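Local coordinates for GTPase activator-like protein (Chaetomium thermophilum, PDB 5HIU) that probably acts, as the full-length TSC2 protein, as a GTPase activator, this all-helical N-terminal part being likely to serve assembly of the complex, at residues 321-326 against 332-337; 356-361 against 386-391; 363-368 against 374-379; 380-385 against 443-448. All blocks are in the same frame, centred on the assembly; numbering follows the deposited sequence.

Contact 1: 321-326 against 332-337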
# COMPACT_ATOMS: atom_id res chain seq x y z
N LYS A 321 -7.05 -13.42 -11.38
CA LYS A 321 -5.61 -13.35 -11.59
C LYS A 321 -4.91 -14.52 -10.87
O LYS A 321 -4.08 -15.22 -11.47
CB LYS A 321 -5.10 -11.99 -11.12
CG LYS A 321 -3.70 -11.62 -11.55
CD LYS A 321 -3.50 -11.48 -13.06
CE LYS A 321 -2.02 -11.32 -13.40
NZ LYS A 321 -1.71 -11.60 -14.84
N LEU A 322 -5.29 -14.78 -9.63
CA LEU A 322 -4.72 -15.89 -8.89
C LEU A 322 -4.93 -17.22 -9.59
O LEU A 322 -3.98 -17.98 -9.74
CB LEU A 322 -5.28 -15.97 -7.47
CG LEU A 322 -4.52 -16.90 -6.51
CD1 LEU A 322 -3.01 -16.73 -6.61
CD2 LEU A 322 -4.94 -16.66 -5.07
N LEU A 323 -6.15 -17.49 -10.03
CA LEU A 323 -6.49 -18.76 -10.67
C LEU A 323 -5.73 -19.09 -11.95
O LEU A 323 -5.85 -20.20 -12.44
CB LEU A 323 -7.98 -18.80 -10.98
CG LEU A 323 -8.87 -18.98 -9.76
CD1 LEU A 323 -10.28 -18.49 -10.06
CD2 LEU A 323 -8.91 -20.43 -9.31
N ARG A 324 -4.97 -18.16 -12.51
CA ARG A 324 -4.09 -18.50 -13.63
C ARG A 324 -2.76 -19.07 -13.15
O ARG A 324 -1.91 -19.47 -13.96
CB ARG A 324 -3.79 -17.28 -14.47
CG ARG A 324 -4.98 -16.47 -14.91
CD ARG A 324 -4.47 -15.30 -15.72
NE ARG A 324 -5.55 -14.42 -16.11
CZ ARG A 324 -6.43 -14.68 -17.06
NH1 ARG A 324 -6.37 -15.83 -17.74
NH2 ARG A 324 -7.39 -13.80 -17.34
N LYS A 325 -2.56 -19.11 -11.84
CA LYS A 325 -1.31 -19.57 -11.28
C LYS A 325 -1.30 -21.05 -10.91
O LYS A 325 -2.35 -21.70 -10.85
CB LYS A 325 -0.94 -18.71 -10.09
CG LYS A 325 -0.99 -17.22 -10.37
CD LYS A 325 -0.07 -16.79 -11.49
CE LYS A 325 -0.23 -15.31 -11.74
NZ LYS A 325 0.78 -14.78 -12.69
N THR A 326 -0.09 -21.55 -10.68
CA THR A 326 0.20 -22.98 -10.46
C THR A 326 1.08 -23.16 -9.23
O THR A 326 1.94 -22.33 -8.95
CB THR A 326 1.01 -23.56 -11.64
OG1 THR A 326 2.26 -22.86 -11.73
CG2 THR A 326 0.23 -23.45 -12.95
N PRO A 332 -0.84 -20.48 -4.21
CA PRO A 332 -1.76 -21.40 -3.57
C PRO A 332 -2.91 -21.74 -4.48
O PRO A 332 -3.41 -20.87 -5.20
CB PRO A 332 -2.28 -20.60 -2.37
CG PRO A 332 -2.29 -19.20 -2.86
CD PRO A 332 -1.15 -19.08 -3.86
N GLN A 333 -3.36 -22.99 -4.45
CA GLN A 333 -4.49 -23.39 -5.26
C GLN A 333 -5.80 -23.02 -4.58
O GLN A 333 -5.85 -22.82 -3.38
CB GLN A 333 -4.41 -24.89 -5.58
CG GLN A 333 -3.72 -25.20 -6.91
CD GLN A 333 -2.38 -24.50 -7.07
OE1 GLN A 333 -1.45 -24.74 -6.30
NE2 GLN A 333 -2.27 -23.63 -8.08
N VAL A 334 -6.86 -22.92 -5.36
CA VAL A 334 -8.17 -22.58 -4.85
C VAL A 334 -9.12 -23.78 -4.96
O VAL A 334 -9.10 -24.48 -5.97
CB VAL A 334 -8.76 -21.40 -5.63
CG1 VAL A 334 -10.16 -21.08 -5.13
CG2 VAL A 334 -7.87 -20.18 -5.51
N PRO A 335 -9.95 -24.02 -3.92
CA PRO A 335 -10.92 -25.12 -4.02
C PRO A 335 -12.05 -24.81 -4.98
O PRO A 335 -12.68 -23.75 -4.89
CB PRO A 335 -11.48 -25.26 -2.60
CG PRO A 335 -10.85 -24.20 -1.76
CD PRO A 335 -10.02 -23.31 -2.64
N LEU A 336 -12.32 -25.72 -5.90
CA LEU A 336 -13.36 -25.45 -6.87
C LEU A 336 -14.71 -25.36 -6.18
O LEU A 336 -15.47 -24.43 -6.41
CB LEU A 336 -13.39 -26.53 -7.93
CG LEU A 336 -14.40 -26.23 -9.05
CD1 LEU A 336 -14.02 -24.93 -9.75
CD2 LEU A 336 -14.47 -27.40 -10.03
N SER A 337 -15.00 -26.34 -5.32
CA SER A 337 -16.26 -26.38 -4.58
C SER A 337 -16.52 -25.04 -3.90
O SER A 337 -17.51 -24.36 -4.21
CB SER A 337 -16.22 -27.51 -3.56
OG SER A 337 -14.93 -27.56 -2.95
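L323 and V334 face each other with their CA atoms 7.2 Å apart, and T326 and Q333 follow at 7.0 Å between CA atoms, so the chain leaving helix 302-322 and the chain leading into helix 336-348 run close to each other across a short connection. The first segment bends through a type I beta turn from L322 to K325, closed by the bond from K325 N to L322 O (2.8 Å). P335 is the N-cap residue just before helix 336-348.

The side-chain contact is mainly apolar. L323 reaches over with its tip: CD2 meets the branch point of V334, 3.8 Å from V334 CB and almost as near to V334 CG2, the two side chains crossing at about a right angle. L322 starts out toward the other segment and places CD1 4.1 Å from P332 CD, again nearly perpendicular. Q333 behaves differently. Its CB points away, but the bend at chi2 (50°) folds the chain back, and the amide nitrogen ends near the backbone of the opposite segment, with Q333 NE2 3.5 Å from T326 CA. T326 turns its own hydroxyl to the connection, where OG1 is hydrogen-bonded to the backbone N of K329.

The whole is a helix-loop-helix connection within the helical array. Helix 281-294 lies against it, its V286 touching L322, P332 and V334. L339 of helix 336-348 packs against both L323 and V334, while L361 and L365 of helix 352-366 touch L323.

Contact 2: 356-361 against 386-391; sequences TEILRL and FDVAAQ
I358 and V388 meet through one methyl each, I358 CG2 lying 3.8 Å from V388 CG1. Both are the branches that stand trans to the main-chain nitrogen: in I358 the longer CG1 arm sits beside the backbone N (chi1 -63°), which leaves CG2 to face the partner helix, and in V388 chi1 of 176° brings CG1 out in the corresponding way. The two side chains cross at about a right angle.

L359 uses its far end. Its CB does not point straight at the other helix, but the extended second torsion carries CD1 onward (chi2 -171°) and leaves CD2 as the branch that touches. CD2 rests 3.6 Å from A389 O and 4.4 Å from A389 CB, so a leucine methyl lies on the main chain as much as on the small side chain. That small side chain is consistent with the close approach here: the CA atoms of L359 and A389 are the nearest pair, 6.3 Å apart.

No polar bond crosses the interface. Within segment 356-361, R360 NH2 and E357 OE2 form a salt bridge at 2.7 Å, one turn apart.

All four touching residues are buried, and L316 of helix 302-322, V346 of helix 336-348 and C392 also pack on I358. The two segments run in opposite directions, and their helices follow each other in the chain, a helical hairpin of the kind from which alpha-solenoids are built.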
# COMPACT_ATOMS: atom_id res chain seq x y z
N THR A 356 -20.90 -9.36 -15.35
CA THR A 356 -19.82 -9.43 -16.34
C THR A 356 -18.52 -10.01 -15.75
O THR A 356 -17.83 -10.77 -16.43
CB THR A 356 -19.54 -8.05 -16.99
OG1 THR A 356 -20.76 -7.49 -17.49
CG2 THR A 356 -18.54 -8.16 -18.15
N GLU A 357 -18.20 -9.65 -14.50
CA GLU A 357 -16.97 -10.15 -13.82
C GLU A 357 -17.08 -11.62 -13.44
O GLU A 357 -16.22 -12.42 -13.83
CB GLU A 357 -16.61 -9.30 -12.59
CG GLU A 357 -16.12 -7.90 -12.94
CD GLU A 357 -14.96 -7.93 -13.93
OE1 GLU A 357 -13.78 -8.19 -13.52
OE2 GLU A 357 -15.21 -7.67 -15.14
N ILE A 358 -18.13 -11.97 -12.70
CA ILE A 358 -18.43 -13.38 -12.42
C ILE A 358 -18.13 -14.22 -13.66
O ILE A 358 -17.42 -15.21 -13.59
CB ILE A 358 -19.91 -13.62 -12.06
CG1 ILE A 358 -20.30 -12.90 -10.75
CG2 ILE A 358 -20.18 -15.11 -11.92
CD1 ILE A 358 -19.84 -13.58 -9.48
N LEU A 359 -18.69 -13.80 -14.79
CA LEU A 359 -18.47 -14.46 -16.06
C LEU A 359 -17.01 -14.42 -16.47
O LEU A 359 -16.45 -15.43 -16.88
CB LEU A 359 -19.31 -13.82 -17.18
CG LEU A 359 -20.83 -14.07 -17.24
CD1 LEU A 359 -21.43 -13.52 -18.54
CD2 LEU A 359 -21.16 -15.55 -17.10
N ARG A 360 -16.39 -13.25 -16.38
CA ARG A 360 -15.01 -13.09 -16.87
C ARG A 360 -14.07 -14.06 -16.15
O ARG A 360 -13.18 -14.63 -16.76
CB ARG A 360 -14.52 -11.63 -16.79
CG ARG A 360 -13.00 -11.45 -16.91
CD ARG A 360 -12.51 -10.27 -17.74
NE ARG A 360 -13.11 -9.00 -17.31
CZ ARG A 360 -13.72 -8.14 -18.13
NH1 ARG A 360 -13.80 -8.35 -19.45
NH2 ARG A 360 -14.26 -7.03 -17.63
N LEU A 361 -14.31 -14.24 -14.87
CA LEU A 361 -13.58 -15.23 -14.07
C LEU A 361 -13.80 -16.62 -14.67
O LEU A 361 -12.85 -17.28 -15.10
CB LEU A 361 -14.06 -15.20 -12.61
CG LEU A 361 -13.21 -15.93 -11.58
CD1 LEU A 361 -13.38 -15.29 -10.22
CD2 LEU A 361 -13.52 -17.43 -11.50
N PHE A 386 -21.74 -24.15 -14.31
CA PHE A 386 -22.62 -23.78 -15.42
C PHE A 386 -23.91 -23.13 -14.93
O PHE A 386 -24.50 -22.32 -15.64
CB PHE A 386 -22.93 -24.99 -16.30
CG PHE A 386 -21.84 -25.32 -17.29
CD1 PHE A 386 -21.24 -24.33 -18.06
CD2 PHE A 386 -21.45 -26.64 -17.48
CE1 PHE A 386 -20.26 -24.65 -18.98
CE2 PHE A 386 -20.46 -26.96 -18.39
CZ PHE A 386 -19.86 -25.96 -19.15
N ASP A 387 -24.35 -23.50 -13.72
CA ASP A 387 -25.59 -22.94 -13.17
C ASP A 387 -25.37 -21.49 -12.76
O ASP A 387 -26.24 -20.64 -13.01
CB ASP A 387 -26.11 -23.78 -11.99
N VAL A 388 -24.21 -21.20 -12.16
CA VAL A 388 -23.81 -19.81 -11.88
C VAL A 388 -23.73 -19.04 -13.19
O VAL A 388 -24.31 -17.96 -13.33
CB VAL A 388 -22.44 -19.70 -11.19
CG1 VAL A 388 -22.07 -18.23 -11.03
CG2 VAL A 388 -22.45 -20.37 -9.82
N ALA A 389 -23.00 -19.60 -14.15
CA ALA A 389 -22.80 -18.93 -15.42
C ALA A 389 -24.11 -18.44 -15.98
O ALA A 389 -24.19 -17.33 -16.48
CB ALA A 389 -22.12 -19.84 -16.41
N ALA A 390 -25.14 -19.29 -15.89
CA ALA A 390 -26.46 -19.00 -16.47
C ALA A 390 -27.14 -17.87 -15.72
O ALA A 390 -27.72 -16.97 -16.34
CB ALA A 390 -27.33 -20.25 -16.45
N GLN A 391 -27.06 -17.91 -14.40
CA GLN A 391 -27.57 -16.82 -13.58
C GLN A 391 -27.03 -15.46 -14.02
O GLN A 391 -27.76 -14.47 -13.97
CB GLN A 391 -27.24 -17.08 -12.11
CG GLN A 391 -28.04 -16.22 -11.15
CD GLN A 391 -28.46 -16.97 -9.90
OE1 GLN A 391 -28.18 -18.15 -9.75
NE2 GLN A 391 -29.14 -16.27 -9.00

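Contact 3: 363-368 against 374-379; sequences NSLFHG and NPILVE
L365 grips N374, I376 and L377 with almost every part of its side chain. At the start, L365 CB lies 3.7 Å from L377 CD2; further out, CD1 touches the same methyl more loosely. The second tip, L365 CD2, touches two residues, 3.6 Å from N374 ND2 and 3.7 Å from I376 CG2. The backbone of L365 also takes part: its carbonyl oxygen accepts from N374 N at 2.8 Å, which brings the two CA atoms to 5.0 Å.

N374 then shapes its own turn. OD1 accepts from I376 N at 3.0 Å on an in-plane lone pair, an Asx turn, while ND2 probably donates to L323 O, which would hold both ends of the amide and limit its rotation. L377 sets its CG between the backbone N and carbonyl carbon (chi1 58°), from where CD2 reaches the face of the F366 ring as well. This CH-pi contact is 4.2 Å from L377 CD2 to the ring centroid, 14° off the normal.

The last turn of helix 352-366 thus holds the loop leading to helix 383-391. Helix 423-441 packs on F366 through L430 and L437, and L336 of helix 336-348 covers I376 and L377.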
# COMPACT_ATOMS: atom_id res chain seq x y z
N ASN A 363 -14.88 -17.43 -17.48
CA ASN A 363 -14.27 -17.52 -18.80
C ASN A 363 -12.77 -17.74 -18.77
O ASN A 363 -12.23 -18.34 -19.68
CB ASN A 363 -14.59 -16.29 -19.62
CG ASN A 363 -15.85 -16.44 -20.40
OD1 ASN A 363 -16.01 -17.42 -21.13
ND2 ASN A 363 -16.77 -15.49 -20.27
N SER A 364 -12.11 -17.26 -17.73
CA SER A 364 -10.68 -17.47 -17.62
C SER A 364 -10.35 -18.87 -17.10
O SER A 364 -9.22 -19.34 -17.25
CB SER A 364 -10.05 -16.44 -16.69
OG SER A 364 -10.55 -16.61 -15.39
N LEU A 365 -11.32 -19.51 -16.45
CA LEU A 365 -11.20 -20.92 -16.06
C LEU A 365 -11.28 -21.90 -17.24
O LEU A 365 -10.55 -22.88 -17.27
CB LEU A 365 -12.27 -21.28 -15.06
CG LEU A 365 -12.10 -20.69 -13.68
CD1 LEU A 365 -13.25 -21.19 -12.82
CD2 LEU A 365 -10.76 -21.06 -13.04
N PHE A 366 -12.16 -21.65 -18.19
CA PHE A 366 -12.32 -22.56 -19.31
C PHE A 366 -11.30 -22.32 -20.40
O PHE A 366 -11.04 -23.20 -21.22
CB PHE A 366 -13.74 -22.48 -19.87
CG PHE A 366 -14.76 -23.15 -19.01
CD1 PHE A 366 -15.02 -24.51 -19.15
CD2 PHE A 366 -15.48 -22.44 -18.07
CE1 PHE A 366 -15.96 -25.13 -18.36
CE2 PHE A 366 -16.42 -23.05 -17.28
CZ PHE A 366 -16.66 -24.41 -17.42
N HIS A 367 -10.72 -21.12 -20.43
CA HIS A 367 -9.64 -20.79 -21.37
C HIS A 367 -8.60 -19.94 -20.67
O HIS A 367 -8.91 -18.88 -20.16
CB HIS A 367 -10.19 -20.03 -22.59
CG HIS A 367 -9.30 -20.10 -23.80
ND1 HIS A 367 -9.78 -19.91 -25.09
CD2 HIS A 367 -7.98 -20.36 -23.93
CE1 HIS A 367 -8.78 -20.04 -25.95
NE2 HIS A 367 -7.68 -20.31 -25.27
N GLY A 368 -7.37 -20.42 -20.60
CA GLY A 368 -6.30 -19.65 -20.00
C GLY A 368 -4.97 -20.37 -20.10
O GLY A 368 -3.99 -19.93 -19.51
N ASN A 374 -8.44 -24.67 -17.20
CA ASN A 374 -7.73 -24.51 -15.94
C ASN A 374 -7.78 -25.83 -15.19
O ASN A 374 -8.83 -26.48 -15.17
CB ASN A 374 -8.39 -23.39 -15.14
CG ASN A 374 -7.60 -23.01 -13.90
OD1 ASN A 374 -7.32 -23.85 -13.06
ND2 ASN A 374 -7.26 -21.73 -13.78
N PRO A 375 -6.65 -26.24 -14.60
CA PRO A 375 -6.56 -27.52 -13.87
C PRO A 375 -7.62 -27.69 -12.80
O PRO A 375 -8.15 -28.79 -12.64
CB PRO A 375 -5.17 -27.48 -13.21
CG PRO A 375 -4.51 -26.22 -13.66
CD PRO A 375 -5.33 -25.58 -14.73
N ILE A 376 -7.92 -26.62 -12.08
CA ILE A 376 -8.92 -26.64 -11.01
C ILE A 376 -10.22 -27.37 -11.39
O ILE A 376 -10.86 -28.00 -10.54
CB ILE A 376 -9.25 -25.22 -10.50
CG1 ILE A 376 -10.18 -25.26 -9.29
CG2 ILE A 376 -9.90 -24.38 -11.59
CD1 ILE A 376 -10.46 -23.90 -8.68
N LEU A 377 -10.62 -27.29 -12.66
CA LEU A 377 -11.87 -27.89 -13.03
C LEU A 377 -11.77 -29.12 -13.96
O LEU A 377 -12.78 -29.53 -14.54
CB LEU A 377 -12.84 -26.81 -13.55
CG LEU A 377 -12.53 -25.90 -14.73
CD1 LEU A 377 -12.67 -26.63 -16.05
CD2 LEU A 377 -13.54 -24.77 -14.72
N VAL A 378 -10.60 -29.77 -14.06
CA VAL A 378 -10.49 -30.89 -14.98
C VAL A 378 -11.16 -32.17 -14.48
O VAL A 378 -11.82 -32.85 -15.26
CB VAL A 378 -9.05 -31.21 -15.43
CG1 VAL A 378 -8.42 -29.99 -16.08
CG2 VAL A 378 -8.21 -31.73 -14.28
N GLU A 379 -11.01 -32.50 -13.20
CA GLU A 379 -11.56 -33.77 -12.68
C GLU A 379 -12.97 -33.62 -12.10
O GLU A 379 -13.39 -34.44 -11.29
CB GLU A 379 -10.65 -34.35 -11.58
CG GLU A 379 -9.21 -34.66 -11.99
CD GLU A 379 -9.06 -35.97 -12.76
OE1 GLU A 379 -9.99 -36.37 -13.50
OE2 GLU A 379 -7.99 -36.60 -12.62

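Contact 4: 380-385 against 443-448; sequences EHWEPI and PELLQR
The indole nitrogen of W382, whose ring is covered on one face by Q447, is hydrogen-bonded through NE1 to the backbone oxygen of L377. This bond would satisfy the buried N-H and restrain the ring's rotation. The neighbouring carbonyl, V378 O, receives a weak bond from Q447 NE2, so two successive backbone oxygens of the same loop serve the stacked pair.

Q447 crosses one face of the indole. Its CB sits 3.5 Å from W382 CE3, over that face and beside the CD2-CE3 bond. CG stands squarely over the five-membered ring, 3.6 Å from its centroid and 11° off the normal, in a CH-pi contact. Beyond it the amide is turned nearly flat against the ring, their planes 16° apart, and Q447 NE2 is 3.5 Å from W382 CZ2. The bend at chi2 (84°) folds the chain into this layer and also leaves Q447 CG close to the main chain, 3.2 Å from E380 O. L445 meets the six-membered ring obliquely, its CD1 3.8 Å from W382 CH2.

The F366 ring meets the indole edge-to-face, and from helix 448-459 C451 touches both W382 and L445, while D450 OD2 accepts a weak bond from W382 N. Q447, third residue of the type I turn from L445 to R448, is the N-cap of helix 448-459. The segments leading into helices 383-391 and 448-459 are thereby joined by loop-to-loop packing at the helix ends, in keeping with an alpha-solenoid, here near its C-terminal end.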
# COMPACT_ATOMS: atom_id res chain seq x y z
N GLU A 380 -13.72 -32.61 -12.54
CA GLU A 380 -14.82 -32.07 -11.74
C GLU A 380 -16.14 -31.91 -12.47
O GLU A 380 -16.16 -31.70 -13.67
CB GLU A 380 -14.40 -30.70 -11.22
CG GLU A 380 -13.03 -30.66 -10.56
CD GLU A 380 -13.04 -31.09 -9.10
OE1 GLU A 380 -14.11 -31.07 -8.47
OE2 GLU A 380 -11.95 -31.43 -8.59
N HIS A 381 -17.23 -31.98 -11.72
CA HIS A 381 -18.58 -31.72 -12.25
C HIS A 381 -18.73 -30.25 -12.62
O HIS A 381 -18.39 -29.39 -11.82
CB HIS A 381 -19.63 -32.06 -11.20
CG HIS A 381 -19.61 -33.49 -10.76
ND1 HIS A 381 -20.17 -34.51 -11.50
CD2 HIS A 381 -19.09 -34.07 -9.65
CE1 HIS A 381 -20.00 -35.66 -10.86
NE2 HIS A 381 -19.34 -35.42 -9.74
N TRP A 382 -19.25 -29.97 -13.81
CA TRP A 382 -19.33 -28.60 -14.31
C TRP A 382 -20.72 -27.97 -14.22
O TRP A 382 -20.87 -26.77 -14.50
CB TRP A 382 -18.80 -28.51 -15.75
CG TRP A 382 -17.31 -28.73 -15.88
CD1 TRP A 382 -16.41 -28.87 -14.86
CD2 TRP A 382 -16.53 -28.77 -17.10
NE1 TRP A 382 -15.14 -29.03 -15.36
CE2 TRP A 382 -15.19 -28.98 -16.73
CE3 TRP A 382 -16.85 -28.67 -18.45
CZ2 TRP A 382 -14.16 -29.09 -17.67
CZ3 TRP A 382 -15.82 -28.79 -19.39
CH2 TRP A 382 -14.49 -28.99 -18.98
N GLU A 383 -21.73 -28.76 -13.84
CA GLU A 383 -23.09 -28.24 -13.65
C GLU A 383 -23.09 -27.10 -12.64
O GLU A 383 -23.59 -26.01 -12.94
CB GLU A 383 -24.08 -29.32 -13.20
CG GLU A 383 -25.47 -28.78 -12.84
CD GLU A 383 -26.57 -29.82 -12.96
OE1 GLU A 383 -27.37 -29.76 -13.93
OE2 GLU A 383 -26.65 -30.72 -12.09
N PRO A 384 -22.51 -27.33 -11.46
CA PRO A 384 -22.57 -26.25 -10.48
C PRO A 384 -22.12 -24.93 -11.10
O PRO A 384 -22.87 -23.94 -11.02
CB PRO A 384 -21.63 -26.71 -9.37
CG PRO A 384 -21.51 -28.20 -9.54
CD PRO A 384 -21.63 -28.43 -11.01
N ILE A 385 -20.96 -24.93 -11.76
CA ILE A 385 -20.40 -23.71 -12.37
C ILE A 385 -21.26 -23.23 -13.50
O ILE A 385 -21.48 -22.03 -13.63
CB ILE A 385 -18.96 -23.90 -12.90
CG1 ILE A 385 -18.02 -24.12 -11.73
CG2 ILE A 385 -18.47 -22.65 -13.64
CD1 ILE A 385 -16.61 -24.49 -12.12
N PRO A 443 -16.26 -37.36 -26.80
CA PRO A 443 -16.35 -38.41 -25.77
C PRO A 443 -15.20 -38.44 -24.75
O PRO A 443 -15.41 -38.82 -23.60
CB PRO A 443 -16.37 -39.71 -26.59
CG PRO A 443 -16.88 -39.31 -27.93
CD PRO A 443 -16.37 -37.93 -28.17
N GLU A 444 -13.99 -38.05 -25.17
CA GLU A 444 -12.84 -37.93 -24.28
C GLU A 444 -13.03 -36.88 -23.16
O GLU A 444 -12.41 -36.97 -22.11
CB GLU A 444 -11.57 -37.63 -25.10
CG GLU A 444 -10.52 -36.79 -24.39
CD GLU A 444 -9.39 -36.37 -25.31
OE1 GLU A 444 -8.98 -37.20 -26.16
OE2 GLU A 444 -8.90 -35.23 -25.17
N LEU A 445 -13.88 -35.89 -23.41
CA LEU A 445 -14.26 -34.89 -22.41
C LEU A 445 -15.33 -35.42 -21.47
O LEU A 445 -16.49 -35.58 -21.85
CB LEU A 445 -14.79 -33.64 -23.08
CG LEU A 445 -15.37 -32.55 -22.19
CD1 LEU A 445 -14.28 -31.93 -21.35
CD2 LEU A 445 -16.06 -31.50 -23.04
N LEU A 446 -14.92 -35.63 -20.23
CA LEU A 446 -15.80 -36.16 -19.18
C LEU A 446 -17.15 -35.44 -19.15
O LEU A 446 -18.22 -36.05 -19.28
CB LEU A 446 -15.11 -36.01 -17.82
CG LEU A 446 -13.70 -36.56 -17.62
CD1 LEU A 446 -13.22 -36.24 -16.21
CD2 LEU A 446 -13.66 -38.07 -17.88
N GLN A 447 -17.07 -34.12 -19.04
CA GLN A 447 -18.18 -33.29 -18.60
C GLN A 447 -19.10 -32.85 -19.73
O GLN A 447 -19.94 -31.97 -19.54
CB GLN A 447 -17.63 -32.05 -17.89
CG GLN A 447 -16.59 -32.34 -16.81
CD GLN A 447 -15.17 -32.50 -17.35
OE1 GLN A 447 -14.98 -32.77 -18.53
NE2 GLN A 447 -14.18 -32.35 -16.49
N ARG A 448 -18.96 -33.47 -20.89
CA ARG A 448 -19.67 -33.08 -22.10
C ARG A 448 -21.19 -32.96 -21.95
O ARG A 448 -21.80 -32.10 -22.59
CB ARG A 448 -19.34 -34.06 -23.22
CG ARG A 448 -19.90 -33.69 -24.58
CD ARG A 448 -19.39 -34.64 -25.66
NE ARG A 448 -19.78 -36.02 -25.39
CZ ARG A 448 -19.73 -37.02 -26.27
NH1 ARG A 448 -19.33 -36.82 -27.53
NH2 ARG A 448 -20.11 -38.23 -25.89

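All four contacts lie toward the C-terminal end of the helical array. Contact 2 is the purely helix-to-helix one, wholly buried and apolar. Contacts 3 and 4, also buried, involve loops: contact 3 adds a backbone hydrogen bond across it, whereas contact 4 is a stack whose polar ends bond to the loop of contact 3. Contact 1 is only partly buried and has no clear hydrogen bond across it. Helix 352-366 serves contacts 2 and 3, and helix 383-391 contacts 2 and 4. Contacts 1 and 3, with centres about 10 Å apart, also meet where L336 packs against I376. F366 ties contact 3 to contact 2 through F386, and contacts 1 and 4 touch where L336 packs on E380 and I385.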